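Local atomic coordinates of ectonucleoside triphosphate diphosphohydrolase 4 (Homo sapiens, PDB entry 6WG5), a protein that belongs to the GDA1/CD39 family of nucleoside phosphatases, whose fold is related to that of actin. Residues 384-392 and 445-453. Numbering follows the deposited sequence.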
loop_
_atom_site.group_PDB
_atom_site.type_symbol
_atom_site.label_atom_id
_atom_site.label_comp_id
_atom_site.label_asym_id
_atom_site.label_seq_id
_atom_site.Cartn_x
_atom_site.Cartn_y
_atom_site.Cartn_z
ATOM N N PHE A 384 -4.148 2.527 -6.252
ATOM C CA PHE A 384 -3.379 3.660 -5.759
ATOM C C PHE A 384 -2.168 3.909 -6.650
ATOM O O PHE A 384 -1.822 3.103 -7.516
ATOM C CB PHE A 384 -2.932 3.427 -4.312
ATOM C CG PHE A 384 -4.070 3.347 -3.336
ATOM C CD1 PHE A 384 -4.711 4.497 -2.904
ATOM C CD2 PHE A 384 -4.498 2.124 -2.847
ATOM C CE1 PHE A 384 -5.760 4.426 -2.005
ATOM C CE2 PHE A 384 -5.543 2.049 -1.951
ATOM C CZ PHE A 384 -6.174 3.202 -1.529
ATOM N N SER A 385 -1.531 5.058 -6.421
ATOM C CA SER A 385 -0.305 5.462 -7.118
ATOM C C SER A 385 -0.575 5.481 -8.619
ATOM O O SER A 385 -1.507 6.183 -9.047
ATOM C CB SER A 385 0.836 4.554 -6.659
ATOM O OG SER A 385 1.153 4.799 -5.301
ATOM N N GLU A 386 0.188 4.755 -9.441
ATOM C CA GLU A 386 0.048 4.868 -10.890
ATOM C C GLU A 386 -1.367 4.555 -11.359
ATOM O O GLU A 386 -1.812 5.099 -12.376
ATOM C CB GLU A 386 1.046 3.941 -11.584
ATOM C CG GLU A 386 2.496 4.341 -11.383
ATOM C CD GLU A 386 2.810 5.701 -11.973
ATOM O OE1 GLU A 386 2.140 6.091 -12.954
ATOM O OE2 GLU A 386 3.724 6.380 -11.455
ATOM N N PHE A 387 -2.086 3.681 -10.648
ATOM C CA PHE A 387 -3.467 3.402 -11.025
ATOM C C PHE A 387 -4.307 4.673 -11.037
ATOM O O PHE A 387 -5.248 4.788 -11.832
ATOM C CB PHE A 387 -4.075 2.367 -10.080
ATOM C CG PHE A 387 -3.560 0.975 -10.299
ATOM C CD1 PHE A 387 -4.020 0.214 -11.362
ATOM C CD2 PHE A 387 -2.617 0.425 -9.445
ATOM C CE1 PHE A 387 -3.546 -1.070 -11.572
ATOM C CE2 PHE A 387 -2.139 -0.856 -9.648
ATOM C CZ PHE A 387 -2.606 -1.604 -10.713
ATOM N N TYR A 388 -3.984 5.636 -10.176
ATOM C CA TYR A 388 -4.668 6.921 -10.176
ATOM C C TYR A 388 -4.000 7.926 -11.108
ATOM O O TYR A 388 -4.688 8.629 -11.855
ATOM C CB TYR A 388 -4.718 7.487 -8.755
ATOM C CG TYR A 388 -5.476 8.788 -8.647
ATOM C CD1 TYR A 388 -6.863 8.802 -8.614
ATOM C CD2 TYR A 388 -4.806 10.003 -8.578
ATOM C CE1 TYR A 388 -7.563 9.989 -8.513
ATOM C CE2 TYR A 388 -5.498 11.196 -8.479
ATOM C CZ TYR A 388 -6.876 11.183 -8.447
ATOM O OH TYR A 388 -7.574 12.367 -8.349
ATOM N N TYR A 389 -2.668 8.005 -11.081
ATOM C CA TYR A 389 -1.965 8.962 -11.928
ATOM C C TYR A 389 -2.210 8.678 -13.407
ATOM O O TYR A 389 -2.328 9.607 -14.213
ATOM C CB TYR A 389 -0.469 8.930 -11.620
ATOM C CG TYR A 389 -0.125 9.248 -10.183
ATOM C CD1 TYR A 389 -0.817 10.225 -9.480
ATOM C CD2 TYR A 389 0.892 8.568 -9.527
ATOM C CE1 TYR A 389 -0.504 10.518 -8.167
ATOM C CE2 TYR A 389 1.211 8.854 -8.212
ATOM C CZ TYR A 389 0.510 9.829 -7.539
ATOM O OH TYR A 389 0.824 10.118 -6.231
ATOM N N CYS A 390 -2.295 7.401 -13.782
ATOM C CA CYS A 390 -2.477 7.038 -15.181
ATOM C C CYS A 390 -3.917 7.186 -15.656
ATOM O O CYS A 390 -4.153 7.167 -16.869
ATOM C CB CYS A 390 -2.011 5.601 -15.418
ATOM S SG CYS A 390 -0.216 5.379 -15.330
ATOM N N THR A 391 -4.880 7.325 -14.744
ATOM C CA THR A 391 -6.265 7.569 -15.128
ATOM C C THR A 391 -6.675 9.026 -14.984
ATOM O O THR A 391 -7.576 9.473 -15.700
ATOM C CB THR A 391 -7.225 6.708 -14.294
ATOM O OG1 THR A 391 -7.019 6.958 -12.897
ATOM C CG2 THR A 391 -7.022 5.227 -14.582
ATOM N N GLU A 392 -6.035 9.780 -14.091
ATOM C CA GLU A 392 -6.471 11.131 -13.758
ATOM C C GLU A 392 -5.552 12.231 -14.267
ATOM O O GLU A 392 -6.042 13.242 -14.770
ATOM C CB GLU A 392 -6.609 11.274 -12.237
ATOM C CG GLU A 392 -7.040 12.660 -11.782
ATOM C CD GLU A 392 -8.350 13.095 -12.407
ATOM O OE1 GLU A 392 -9.155 12.209 -12.772
ATOM O OE2 GLU A 392 -8.571 14.319 -12.538
ATOM N N LYS A 445 3.172 3.875 -19.280
ATOM C CA LYS A 445 2.650 3.513 -17.967
ATOM C C LYS A 445 1.167 3.170 -18.017
ATOM O O LYS A 445 0.716 2.288 -17.279
ATOM C CB LYS A 445 2.911 4.645 -16.978
ATOM C CG LYS A 445 4.364 4.714 -16.523
ATOM C CD LYS A 445 4.737 6.102 -16.047
ATOM C CE LYS A 445 5.098 6.113 -14.583
ATOM N NZ LYS A 445 5.325 7.503 -14.099
ATOM N N SER A 446 0.395 3.840 -18.874
ATOM C CA SER A 446 -1.014 3.487 -19.015
ATOM C C SER A 446 -1.170 2.080 -19.580
ATOM O O SER A 446 -2.039 1.318 -19.138
ATOM C CB SER A 446 -1.726 4.504 -19.906
ATOM O OG SER A 446 -1.203 4.482 -21.220
ATOM N N ALA A 447 -0.334 1.717 -20.556
ATOM C CA ALA A 447 -0.389 0.375 -21.128
ATOM C C ALA A 447 0.116 -0.665 -20.138
ATOM O O ALA A 447 -0.464 -1.751 -20.017
ATOM C CB ALA A 447 0.431 0.323 -22.413
ATOM N N TRP A 448 1.204 -0.358 -19.434
ATOM C CA TRP A 448 1.695 -1.254 -18.394
ATOM C C TRP A 448 0.640 -1.451 -17.313
ATOM O O TRP A 448 0.376 -2.580 -16.883
ATOM C CB TRP A 448 2.989 -0.691 -17.805
ATOM C CG TRP A 448 3.580 -1.529 -16.718
ATOM C CD1 TRP A 448 3.628 -1.229 -15.388
ATOM C CD2 TRP A 448 4.217 -2.804 -16.866
ATOM N NE1 TRP A 448 4.259 -2.238 -14.697
ATOM C CE2 TRP A 448 4.628 -3.216 -15.581
ATOM C CE3 TRP A 448 4.480 -3.635 -17.958
ATOM C CZ2 TRP A 448 5.280 -4.425 -15.358
ATOM C CZ3 TRP A 448 5.134 -4.834 -17.735
ATOM C CH2 TRP A 448 5.526 -5.218 -16.445
ATOM N N MET A 449 0.016 -0.359 -16.871
ATOM C CA MET A 449 -1.075 -0.460 -15.907
ATOM C C MET A 449 -2.165 -1.392 -16.419
ATOM O O MET A 449 -2.651 -2.265 -15.691
ATOM C CB MET A 449 -1.649 0.932 -15.631
ATOM C CG MET A 449 -2.492 1.030 -14.372
ATOM S SD MET A 449 -3.962 2.058 -14.591
ATOM C CE MET A 449 -5.074 0.878 -15.349
ATOM N N PHE A 450 -2.556 -1.221 -17.684
ATOM C CA PHE A 450 -3.647 -2.010 -18.243
ATOM C C PHE A 450 -3.299 -3.493 -18.280
ATOM O O PHE A 450 -4.142 -4.345 -17.976
ATOM C CB PHE A 450 -3.979 -1.502 -19.645
ATOM C CG PHE A 450 -5.145 -2.200 -20.285
ATOM C CD1 PHE A 450 -6.429 -1.714 -20.130
ATOM C CD2 PHE A 450 -4.954 -3.342 -21.044
ATOM C CE1 PHE A 450 -7.504 -2.354 -20.717
ATOM C CE2 PHE A 450 -6.023 -3.987 -21.633
ATOM C CZ PHE A 450 -7.300 -3.492 -21.471
ATOM N N GLU A 451 -2.059 -3.820 -18.652
ATOM C CA GLU A 451 -1.668 -5.216 -18.817
ATOM C C GLU A 451 -1.423 -5.898 -17.477
ATOM O O GLU A 451 -1.856 -7.036 -17.273
ATOM C CB GLU A 451 -0.420 -5.307 -19.695
ATOM C CG GLU A 451 -0.686 -5.036 -21.164
ATOM C CD GLU A 451 -1.577 -6.088 -21.793
ATOM O OE1 GLU A 451 -1.618 -7.220 -21.270
ATOM O OE2 GLU A 451 -2.244 -5.788 -22.804
ATOM N N VAL A 452 -0.714 -5.233 -16.562
ATOM C CA VAL A 452 -0.535 -5.776 -15.218
ATOM C C VAL A 452 -1.885 -6.130 -14.612
ATOM O O VAL A 452 -2.049 -7.181 -13.981
ATOM C CB VAL A 452 0.233 -4.770 -14.339
ATOM C CG1 VAL A 452 0.263 -5.220 -12.880
ATOM C CG2 VAL A 452 1.644 -4.585 -14.863
ATOM N N PHE A 453 -2.875 -5.260 -14.807
ATOM C CA PHE A 453 -4.184 -5.457 -14.195
ATOM C C PHE A 453 -4.933 -6.612 -14.849
ATOM O O PHE A 453 -5.363 -7.551 -14.168
ATOM C CB PHE A 453 -4.986 -4.157 -14.295
ATOM C CG PHE A 453 -6.318 -4.195 -13.599
ATOM C CD1 PHE A 453 -6.397 -4.373 -12.227
ATOM C CD2 PHE A 453 -7.490 -4.019 -14.314
ATOM C CE1 PHE A 453 -7.623 -4.398 -11.585
ATOM C CE2 PHE A 453 -8.719 -4.041 -13.680
ATOM C CZ PHE A 453 -8.784 -4.229 -12.313
#
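A buried Met-aromatic contact between Phe-387 and Met-449 joins helix 386-392 to segment 445-453 of a longer helix. The sulfur SD of Met-449 lies 4.8 Å from the centroid of the Phe-387 ring, oblique to it at 58° off the ring normal. CG of Met-449 packs 3.5 Å from CD1 of Phe-387. CB of Met-449 points toward 386-392, and CG, anti to the backbone N (chi1 -163°), is set against the ring. The bend at chi2 sets SD 4.1 Å from CB of Cys-390. At the edge of the same ring, near its plane, CB of Phe-453 approaches CE1 of Phe-387 at 4.4 Å.

Helix 386-392 directly follows strand 381-385 of the mixed sheet, with Ser-385 at the N-cap position. The contact thus ties a strand-to-helix connection of this actin-related fold to the long helix 436-456. The axes of segments 386-392 and 445-453 approach to 9.6 Å, with their directions 127° apart. Met-225 of the neighbouring strand 221-225 also touches Phe-387.

At the other end, SG of Cys-390 rests 3.6 Å from CB of Lys-445. The lysine chain runs on to the carboxylate of Glu-386, where NZ forms a salt bridge with OE2 at 3.3 Å. As a hydrogen bond it is weak. CE lies about as near to both carboxylate oxygens. The stronger partner of Glu-386 is Arg-438, which pairs with OE1. Two basic groups thus share this buried carboxylate and would be expected to favour its charged form.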